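Local coordinates for protein multicopper oxidase (Arthrobacter sp. FB24, PDB 3GDC) that probably couples the one-electron oxidation of phenolic or similar substrates to the reduction of dioxygen to water, as a laccase-type enzyme with bound copper, at residues A9-P13 with T14-R18; L68-R71 with E72-L76. All coordinates share one frame; numbering follows the deposited sequence.

Contact 1: A9-P13 with T14-R18; sequences AGIDP and TAILR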
loop_
_atom_site.group_PDB
_atom_site.type_symbol
_atom_site.label_atom_id
_atom_site.label_comp_id
_atom_site.label_asym_id
_atom_site.label_seq_id
_atom_site.Cartn_x
_atom_site.Cartn_y
_atom_site.Cartn_z
ATOM N N ALA A 9 15.302 9.811 28.638
ATOM C CA ALA A 9 14.659 8.715 27.914
ATOM C C ALA A 9 15.573 7.502 27.713
ATOM O O ALA A 9 15.113 6.353 27.760
ATOM C CB ALA A 9 14.149 9.212 26.580
ATOM N N GLY A 10 16.859 7.762 27.484
ATOM C CA GLY A 10 17.817 6.704 27.179
ATOM C C GLY A 10 17.997 6.488 25.685
ATOM O O GLY A 10 18.719 5.578 25.278
ATOM N N ILE A 11 17.320 7.312 24.878
ATOM C CA ILE A 11 17.446 7.324 23.405
ATOM C C ILE A 11 17.569 8.781 22.940
ATOM O O ILE A 11 16.839 9.647 23.442
ATOM C CB ILE A 11 16.183 6.711 22.709
ATOM C CG1 ILE A 11 15.915 5.273 23.160
ATOM C CG2 ILE A 11 16.301 6.770 21.181
ATOM C CD1 ILE A 11 14.523 4.753 22.768
ATOM N N ASP A 12 18.483 9.053 22.004
ATOM C CA ASP A 12 18.592 10.381 21.374
ATOM C C ASP A 12 18.252 10.279 19.890
ATOM O O ASP A 12 19.125 9.998 19.067
ATOM C CB ASP A 12 19.989 10.986 21.563
ATOM C CG ASP A 12 20.090 12.439 21.071
ATOM O OD1 ASP A 12 19.179 12.953 20.383
ATOM O OD2 ASP A 12 21.113 13.083 21.380
ATOM N N PRO A 13 16.975 10.495 19.539
ATOM C CA PRO A 13 16.544 10.384 18.139
ATOM C C PRO A 13 17.279 11.325 17.179
ATOM O O PRO A 13 17.496 10.966 16.012
ATOM C CB PRO A 13 15.053 10.734 18.205
ATOM C CG PRO A 13 14.657 10.360 19.637
ATOM C CD PRO A 13 15.846 10.815 20.436
ATOM N N THR A 14 17.645 12.516 17.658
ATOM C CA THR A 14 18.388 13.473 16.829
ATOM C C THR A 14 19.755 12.919 16.443
ATOM O O THR A 14 20.166 13.025 15.288
ATOM C CB THR A 14 18.530 14.856 17.522
ATOM O OG1 THR A 14 17.232 15.445 17.634
ATOM C CG2 THR A 14 19.401 15.805 16.705
ATOM N N ALA A 15 20.447 12.329 17.416
ATOM C CA ALA A 15 21.738 11.698 17.163
ATOM C C ALA A 15 21.574 10.526 16.186
ATOM O O ALA A 15 22.336 10.395 15.212
ATOM C CB ALA A 15 22.351 11.230 18.465
ATOM N N ILE A 16 20.559 9.704 16.436
ATOM C CA ILE A 16 20.250 8.540 15.587
ATOM C C ILE A 16 20.019 8.954 14.132
ATOM O O ILE A 16 20.454 8.273 13.195
ATOM C CB ILE A 16 19.033 7.764 16.153
ATOM C CG1 ILE A 16 19.443 7.086 17.468
ATOM C CG2 ILE A 16 18.492 6.738 15.129
ATOM C CD1 ILE A 16 18.347 6.276 18.142
ATOM N N LEU A 17 19.348 10.093 13.959
ATOM C CA LEU A 17 19.000 10.619 12.654
ATOM C C LEU A 17 20.196 10.681 11.692
ATOM O O LEU A 17 20.049 10.423 10.494
ATOM C CB LEU A 17 18.379 12.007 12.823
ATOM C CG LEU A 17 17.768 12.756 11.655
ATOM C CD1 LEU A 17 16.489 12.048 11.188
ATOM C CD2 LEU A 17 17.466 14.165 12.145
ATOM N N ARG A 18 21.380 10.985 12.215
ATOM C CA ARG A 18 22.551 11.169 11.363
ATOM C C ARG A 18 23.746 10.270 11.703
ATOM O O ARG A 18 24.835 10.446 11.155
ATOM C CB ARG A 18 22.961 12.640 11.357
ATOM C CG ARG A 18 21.941 13.555 10.694
ATOM C CD ARG A 18 22.453 14.985 10.671
ATOM N NE ARG A 18 21.524 15.900 10.007
ATOM C CZ ARG A 18 20.597 16.623 10.626
ATOM N NH1 ARG A 18 20.453 16.551 11.942
ATOM N NH2 ARG A 18 19.813 17.429 9.917
#

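Contact 2: L68-R71 with E72-L76; sequences LWAR and EGDAL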
loop_
_atom_site.group_PDB
_atom_site.type_symbol
_atom_site.label_atom_id
_atom_site.label_comp_id
_atom_site.label_asym_id
_atom_site.label_seq_id
_atom_site.Cartn_x
_atom_site.Cartn_y
_atom_site.Cartn_z
ATOM N N LEU A 68 23.704 0.493 10.378
ATOM C CA LEU A 68 24.932 -0.012 9.760
ATOM C C LEU A 68 25.070 0.549 8.353
ATOM O O LEU A 68 24.095 0.590 7.592
ATOM C CB LEU A 68 24.947 -1.551 9.752
ATOM C CG LEU A 68 24.616 -2.272 11.067
ATOM C CD1 LEU A 68 24.696 -3.770 10.845
ATOM C CD2 LEU A 68 25.498 -1.863 12.250
ATOM N N TRP A 69 26.275 1.001 8.011
ATOM C CA TRP A 69 26.544 1.582 6.698
ATOM C C TRP A 69 27.705 0.831 6.041
ATOM O O TRP A 69 28.736 0.613 6.670
ATOM C CB TRP A 69 26.896 3.067 6.844
ATOM C CG TRP A 69 27.072 3.787 5.534
ATOM C CD1 TRP A 69 26.129 4.528 4.871
ATOM C CD2 TRP A 69 28.247 3.807 4.710
ATOM N NE1 TRP A 69 26.653 5.025 3.696
ATOM C CE2 TRP A 69 27.950 4.591 3.572
ATOM C CE3 TRP A 69 29.531 3.250 4.834
ATOM C CZ2 TRP A 69 28.888 4.829 2.556
ATOM C CZ3 TRP A 69 30.460 3.482 3.821
ATOM C CH2 TRP A 69 30.133 4.264 2.698
ATOM N N ALA A 70 27.521 0.428 4.793
ATOM C CA ALA A 70 28.595 -0.222 4.032
ATOM C C ALA A 70 28.572 0.241 2.589
ATOM O O ALA A 70 27.599 0.846 2.137
ATOM C CB ALA A 70 28.457 -1.722 4.114
ATOM N N ARG A 71 29.655 -0.026 1.860
ATOM C CA ARG A 71 29.663 0.193 0.429
ATOM C C ARG A 71 29.456 -1.130 -0.308
ATOM O O ARG A 71 29.968 -2.171 0.111
ATOM C CB ARG A 71 30.981 0.834 0.016
ATOM C CG ARG A 71 30.955 1.492 -1.334
ATOM C CD ARG A 71 32.276 1.221 -1.996
ATOM N NE ARG A 71 32.789 2.368 -2.732
ATOM C CZ ARG A 71 34.022 2.429 -3.227
ATOM N NH1 ARG A 71 34.854 1.408 -3.060
ATOM N NH2 ARG A 71 34.423 3.512 -3.880
ATOM N N GLU A 72 28.708 -1.070 -1.406
ATOM C CA GLU A 72 28.390 -2.235 -2.221
ATOM C C GLU A 72 29.638 -3.092 -2.451
ATOM O O GLU A 72 30.675 -2.589 -2.875
ATOM C CB GLU A 72 27.803 -1.792 -3.560
ATOM C CG GLU A 72 27.334 -2.924 -4.445
ATOM C CD GLU A 72 26.894 -2.458 -5.831
ATOM O OE1 GLU A 72 27.019 -1.254 -6.170
ATOM O OE2 GLU A 72 26.423 -3.319 -6.597
ATOM N N GLY A 73 29.528 -4.374 -2.132
ATOM C CA GLY A 73 30.633 -5.311 -2.336
ATOM C C GLY A 73 31.567 -5.543 -1.164
ATOM O O GLY A 73 32.376 -6.480 -1.212
ATOM N N ASP A 74 31.475 -4.710 -0.113
ATOM C CA ASP A 74 32.279 -4.888 1.109
ATOM C C ASP A 74 32.013 -6.260 1.712
ATOM O O ASP A 74 30.906 -6.799 1.588
ATOM C CB ASP A 74 31.949 -3.837 2.193
ATOM C CG ASP A 74 32.460 -2.431 1.880
ATOM O OD1 ASP A 74 33.239 -2.204 0.917
ATOM O OD2 ASP A 74 32.056 -1.516 2.635
ATOM N N ALA A 75 33.033 -6.829 2.357
ATOM C CA ALA A 75 32.861 -8.043 3.134
ATOM C C ALA A 75 32.463 -7.611 4.541
ATOM O O ALA A 75 33.142 -6.781 5.154
ATOM C CB ALA A 75 34.160 -8.857 3.160
ATOM N N LEU A 76 31.359 -8.161 5.042
ATOM C CA LEU A 76 30.808 -7.735 6.339
ATOM C C LEU A 76 30.884 -8.818 7.401
ATOM O O LEU A 76 30.679 -10.002 7.113
ATOM C CB LEU A 76 29.343 -7.270 6.192
ATOM C CG LEU A 76 28.995 -6.257 5.092
ATOM C CD1 LEU A 76 27.530 -5.825 5.209
ATOM C CD2 LEU A 76 29.904 -5.037 5.131
#

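Contact 1: A9-P13 with T14-R18
Asp12 folds its carboxylate forward over the first turn of helix 13-18 and serves as its N-cap, a compact example of a side chain standing in for the missing preceding turn. With CG anti to the backbone N (chi1 -173°), OD1 is carried to the amides that open the helix: Ala15 N reaches Asp12 OD1 in a weak but fairly straight bond of 3.3 Å, and Thr14 N meets the same Asp12 OD1 at 3.2 Å in a weak, strongly bent one. The methyl of Ala15 packs against the flat face of the carboxylate, its CB 3.7 Å from Asp12 CG. The backbone takes over at once, with Ile16 N bonded to Asp12 O at 3.0 Å and Leu17 N to Pro13 O at 2.9 Å. Pro13, which has no amide hydrogen to offer, occupies the first helical position and turns its ring onto His191 and Phe192. On the apolar flank Ile11 and Ile16 lie at a slant to each other, the CG2 branch of Ile11 touching Ile16 CD1 at 3.7 Å. Thr14 OG1 is hydrogen-bonded to His191 NE2, so its hydroxyl is engaged outside the cap. Replacing Asp12 by alanine removes OD1, and the Thr14 and Ala15 amides are likely to be left without their capping acceptor. A negative carboxylate at the positive end of the helix dipole is also likely to be electrostatically favourable.

Contact 2: L68-R71 with E72-L76
Arg71 and Asp74 are the end residues of a type II beta turn that leads from strand 67-71 to strand 75-82 in the N-terminal cupredoxin-like domain. The turn closes through Asp74 N, which donates to Arg71 O at 3.0 Å. Glycine suits its third position: Gly73 has positive phi (93°), where a side chain would collide with the carbonyl O of Glu72. The tight side lies inward. There the methyl of Ala70 faces the end of Leu76, with Ala70 CB 3.8 Å from Leu76 CD2, and Arg35, Phe121 and Phe150 continue the packing around the pair. The buried Asp74 carboxylate belongs to this side, where OD2 takes both the Arg71 amide and a salt bridge from Arg35 of strand 33-49. Glu72, though extended, is tied by OE1 to Lys155 N. The loose side is Arg71, exposed, its chain bent at chi2 and chi3 and its guanidinium led away from the turn, leaving NH1 5.6 Å from Asp74 OD1. CG of Asp74 stands beside its own backbone N (chi1 -72°), which brings OD2 back to Arg71 N at 2.9 Å, the amide approaching from above the carboxylate plane, 61° out of it.

Overall arrangement
The two contacts make one point in different settings: an aspartate accepts backbone N-H groups where regular structure starts or turns. In contact 1 it opens a helix; in contact 2 it braces the turn between two strands. They follow one another along the chain, with centres about 23 Å apart and nearest atoms about 9 Å apart, so neither touches the other. Contact 1 borders helix 191-194 and strand 163-172, which belong to the second multicopper oxidase region, whereas contact 2 lies within the first. The copper ligands His88, His93, His132, Cys133, His141, His224 and His269 come from other parts of the chain, as does the calcium site, and neither contact supplies a metal ligand.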